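Local coordinates for interferon-activable protein 202 (Mus musculus, PDB 4L5R) that binds double-stranded DNA without sequence specificity and restrains innate immune signalling by preventing activation of the AIM2 inflammasome, at residues K135-K139 with S140-K144. Sequence-based numbering, arbitrary orientation.
Sequences KVNDK and SITFK. With nucleotides of chain C.
Lys135 pairs with Thr142 near the end of a beta hairpin, strands 124-136 and 141-146 of an OB fold in the first HIN-200 domain; the turn of this hairpin grips one DNA strand's backbone. Two backbone bonds mark an antiparallel hydrogen-bonded pair: Lys135 N to Thr142 O at 2.8 Å and Thr142 N back to Lys135 O. Both side chains converge on one phosphate oxygen, OP1 of DG7 of chain C: Lys135 NZ, its chain bent at the last three torsions, hydrogen-bonds it at 2.9 Å and Thr142 OG1 donates to it at 2.5 Å.

Val136 faces the other side of the sheet, its CG1 a loose 4.4 Å from Ile141 CG1.

At Asn137 the backbone N donates to Ser140 O (2.7 Å), closing the turn. CG sits anti to the carbonyl carbon (chi1 -52°), and chi2 then directs Asn137 ND2 to a hydrogen bond with Ser140 OG (3.1 Å), the hydroxyl lying 26° out of the amide plane. An alanine here would remove that donor and is likely to leave the serine hydroxyl freer to turn from its phosphate.

Lys139 N donates to OP1 of DT8 of chain C (N-H...O angle 153°), and Lys139 NZ makes a weak 3.3 Å hydrogen bond to OP1 of DT9 of chain C. Ser140 OG, accepting from Asn137, itself donates to OP2 of DT8 of chain C at 2.5 Å.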
loop_
_atom_site.group_PDB
_atom_site.type_symbol
_atom_site.label_atom_id
_atom_site.label_comp_id
_atom_site.label_asym_id
_atom_site.label_seq_id
_atom_site.Cartn_x
_atom_site.Cartn_y
_atom_site.Cartn_z
ATOM N N LYS A 135 -2.338 15.363 -15.765
ATOM C CA LYS A 135 -3.457 16.217 -16.147
ATOM C C LYS A 135 -4.474 16.281 -15.033
ATOM O O LYS A 135 -4.982 15.252 -14.597
ATOM C CB LYS A 135 -4.126 15.718 -17.430
ATOM C CG LYS A 135 -5.486 16.360 -17.677
ATOM C CD LYS A 135 -5.704 16.757 -19.131
ATOM C CE LYS A 135 -6.226 15.597 -19.968
ATOM N NZ LYS A 135 -5.194 14.541 -20.190
ATOM N N VAL A 136 -4.772 17.493 -14.574
ATOM C CA VAL A 136 -5.803 17.667 -13.563
ATOM C C VAL A 136 -7.123 17.943 -14.264
ATOM O O VAL A 136 -7.232 18.881 -15.055
ATOM C CB VAL A 136 -5.459 18.813 -12.616
ATOM C CG1 VAL A 136 -6.514 18.934 -11.512
ATOM C CG2 VAL A 136 -4.072 18.595 -12.025
ATOM N N ASN A 137 -8.111 17.098 -14.002
ATOM C CA ASN A 137 -9.438 17.269 -14.580
ATOM C C ASN A 137 -10.453 17.651 -13.513
ATOM O O ASN A 137 -10.137 17.656 -12.316
ATOM C CB ASN A 137 -9.884 15.982 -15.275
ATOM C CG ASN A 137 -8.851 15.467 -16.247
ATOM O OD1 ASN A 137 -8.555 16.105 -17.267
ATOM N ND2 ASN A 137 -8.282 14.307 -15.934
ATOM N N ASP A 138 -11.675 17.959 -13.944
ATOM C CA ASP A 138 -12.774 18.205 -13.009
ATOM C C ASP A 138 -12.963 17.066 -12.013
ATOM O O ASP A 138 -13.057 17.295 -10.803
ATOM C CB ASP A 138 -14.088 18.386 -13.765
ATOM C CG ASP A 138 -14.271 19.792 -14.294
ATOM O OD1 ASP A 138 -13.324 20.599 -14.176
ATOM O OD2 ASP A 138 -15.361 20.084 -14.833
ATOM N N LYS A 139 -13.032 15.838 -12.526
ATOM C CA LYS A 139 -13.429 14.702 -11.692
ATOM C C LYS A 139 -12.306 13.690 -11.463
ATOM O O LYS A 139 -12.485 12.694 -10.754
ATOM C CB LYS A 139 -14.658 14.005 -12.292
ATOM C CG LYS A 139 -15.872 14.933 -12.480
ATOM C CD LYS A 139 -16.209 15.666 -11.183
ATOM C CE LYS A 139 -17.444 16.557 -11.333
ATOM N NZ LYS A 139 -18.697 15.756 -11.391
ATOM N N SER A 140 -11.140 13.954 -12.037
ATOM C CA SER A 140 -10.022 13.032 -11.904
ATOM C C SER A 140 -8.690 13.733 -12.080
ATOM O O SER A 140 -8.631 14.898 -12.507
ATOM C CB SER A 140 -10.134 11.926 -12.954
ATOM O OG SER A 140 -10.074 12.464 -14.260
ATOM N N ILE A 141 -7.622 13.018 -11.739
ATOM C CA ILE A 141 -6.292 13.431 -12.098
ATOM C C ILE A 141 -5.727 12.216 -12.800
ATOM O O ILE A 141 -5.827 11.101 -12.287
ATOM C CB ILE A 141 -5.438 13.739 -10.880
ATOM C CG1 ILE A 141 -6.110 14.799 -10.012
ATOM C CG2 ILE A 141 -4.059 14.204 -11.311
ATOM C CD1 ILE A 141 -5.297 15.159 -8.792
ATOM N N THR A 142 -5.181 12.407 -13.991
ATOM C CA THR A 142 -4.574 11.275 -14.694
ATOM C C THR A 142 -3.097 11.524 -14.922
ATOM O O THR A 142 -2.644 12.667 -14.954
ATOM C CB THR A 142 -5.261 10.995 -16.021
ATOM O OG1 THR A 142 -5.186 12.164 -16.841
ATOM C CG2 THR A 142 -6.720 10.619 -15.785
ATOM N N PHE A 143 -2.340 10.441 -15.074
ATOM C CA PHE A 143 -0.899 10.534 -15.233
ATOM C C PHE A 143 -0.520 9.556 -16.326
ATOM O O PHE A 143 -1.183 8.541 -16.509
ATOM C CB PHE A 143 -0.161 10.073 -13.972
ATOM C CG PHE A 143 -0.427 10.901 -12.747
ATOM C CD1 PHE A 143 -1.519 10.633 -11.940
ATOM C CD2 PHE A 143 0.434 11.923 -12.386
ATOM C CE1 PHE A 143 -1.756 11.370 -10.797
ATOM C CE2 PHE A 143 0.197 12.679 -11.233
ATOM C CZ PHE A 143 -0.897 12.399 -10.443
ATOM N N LYS A 144 0.543 9.872 -17.050
ATOM C CA LYS A 144 1.231 8.857 -17.834
ATOM C C LYS A 144 2.532 8.616 -17.097
ATOM O O LYS A 144 3.379 9.517 -17.006
ATOM C CB LYS A 144 1.503 9.378 -19.248
ATOM C CG LYS A 144 2.262 8.403 -20.126
ATOM C CD LYS A 144 2.486 9.019 -21.513
ATOM C CE LYS A 144 3.289 8.103 -22.410
ATOM N NZ LYS A 144 3.537 8.742 -23.753
ATOM P P DG C 7 -7.719 11.710 -19.513
ATOM O OP1 DG C 7 -6.796 12.563 -18.734
ATOM O OP2 DG C 7 -7.688 10.232 -19.339
ATOM O "O5'" DG C 7 -9.193 12.243 -19.243
ATOM C "C5'" DG C 7 -9.517 13.617 -19.559
ATOM C "C4'" DG C 7 -10.965 13.898 -19.220
ATOM O "O4'" DG C 7 -11.808 13.308 -20.235
ATOM C "C3'" DG C 7 -11.467 13.345 -17.881
ATOM O "O3'" DG C 7 -12.311 14.339 -17.299
ATOM C "C2'" DG C 7 -12.222 12.070 -18.260
ATOM C "C1'" DG C 7 -12.751 12.429 -19.640
ATOM N N9 DG C 7 -12.858 11.338 -20.602
ATOM C C8 DG C 7 -11.889 10.419 -20.930
ATOM N N7 DG C 7 -12.270 9.582 -21.854
ATOM C C5 DG C 7 -13.562 9.978 -22.167
ATOM C C6 DG C 7 -14.482 9.448 -23.102
ATOM O O6 DG C 7 -14.325 8.482 -23.872
ATOM N N1 DG C 7 -15.684 10.157 -23.086
ATOM C C2 DG C 7 -15.946 11.239 -22.271
ATOM N N2 DG C 7 -17.143 11.822 -22.373
ATOM N N3 DG C 7 -15.092 11.743 -21.399
ATOM C C4 DG C 7 -13.931 11.061 -21.403
ATOM P P DT C 8 -13.069 14.062 -15.912
ATOM O OP1 DT C 8 -13.263 15.362 -15.233
ATOM O OP2 DT C 8 -12.360 12.963 -15.196
ATOM O "O5'" DT C 8 -14.496 13.527 -16.370
ATOM C "C5'" DT C 8 -15.377 14.392 -17.061
ATOM C "C4'" DT C 8 -16.707 13.695 -17.257
ATOM O "O4'" DT C 8 -16.550 12.655 -18.245
ATOM C "C3'" DT C 8 -17.289 13.033 -16.008
ATOM O "O3'" DT C 8 -18.548 13.643 -15.758
ATOM C "C2'" DT C 8 -17.408 11.543 -16.351
ATOM C "C1'" DT C 8 -17.353 11.553 -17.875
ATOM N N1 DT C 8 -16.719 10.389 -18.546
ATOM C C2 DT C 8 -17.435 9.762 -19.536
ATOM O O2 DT C 8 -18.557 10.100 -19.848
ATOM N N3 DT C 8 -16.791 8.715 -20.138
ATOM C C4 DT C 8 -15.521 8.249 -19.867
ATOM O O4 DT C 8 -15.041 7.297 -20.477
ATOM C C5 DT C 8 -14.819 8.959 -18.822
ATOM C C7 DT C 8 -13.430 8.540 -18.433
ATOM C C6 DT C 8 -15.439 9.988 -18.220
ATOM P P DT C 9 -19.389 13.271 -14.439
ATOM O OP1 DT C 9 -20.168 14.464 -14.048
ATOM O OP2 DT C 9 -18.471 12.636 -13.464
ATOM O "O5'" DT C 9 -20.397 12.149 -14.952
ATOM C "C5'" DT C 9 -21.146 12.405 -16.124
ATOM C "C4'" DT C 9 -21.782 11.125 -16.626
ATOM O "O4'" DT C 9 -20.794 10.291 -17.268
ATOM C "C3'" DT C 9 -22.431 10.270 -15.547
ATOM O "O3'" DT C 9 -23.836 10.389 -15.729
ATOM C "C2'" DT C 9 -21.894 8.851 -15.777
ATOM C "C1'" DT C 9 -21.198 8.949 -17.133
ATOM N N1 DT C 9 -19.962 8.126 -17.304
ATOM C C2 DT C 9 -19.913 7.232 -18.346
ATOM O O2 DT C 9 -20.831 7.072 -19.127
ATOM N N3 DT C 9 -18.743 6.528 -18.438
ATOM C C4 DT C 9 -17.638 6.625 -17.620
ATOM O O4 DT C 9 -16.638 5.941 -17.798
ATOM C C5 DT C 9 -17.750 7.580 -16.545
ATOM C C7 DT C 9 -16.613 7.773 -15.586
ATOM C C6 DT C 9 -18.891 8.281 -16.445
#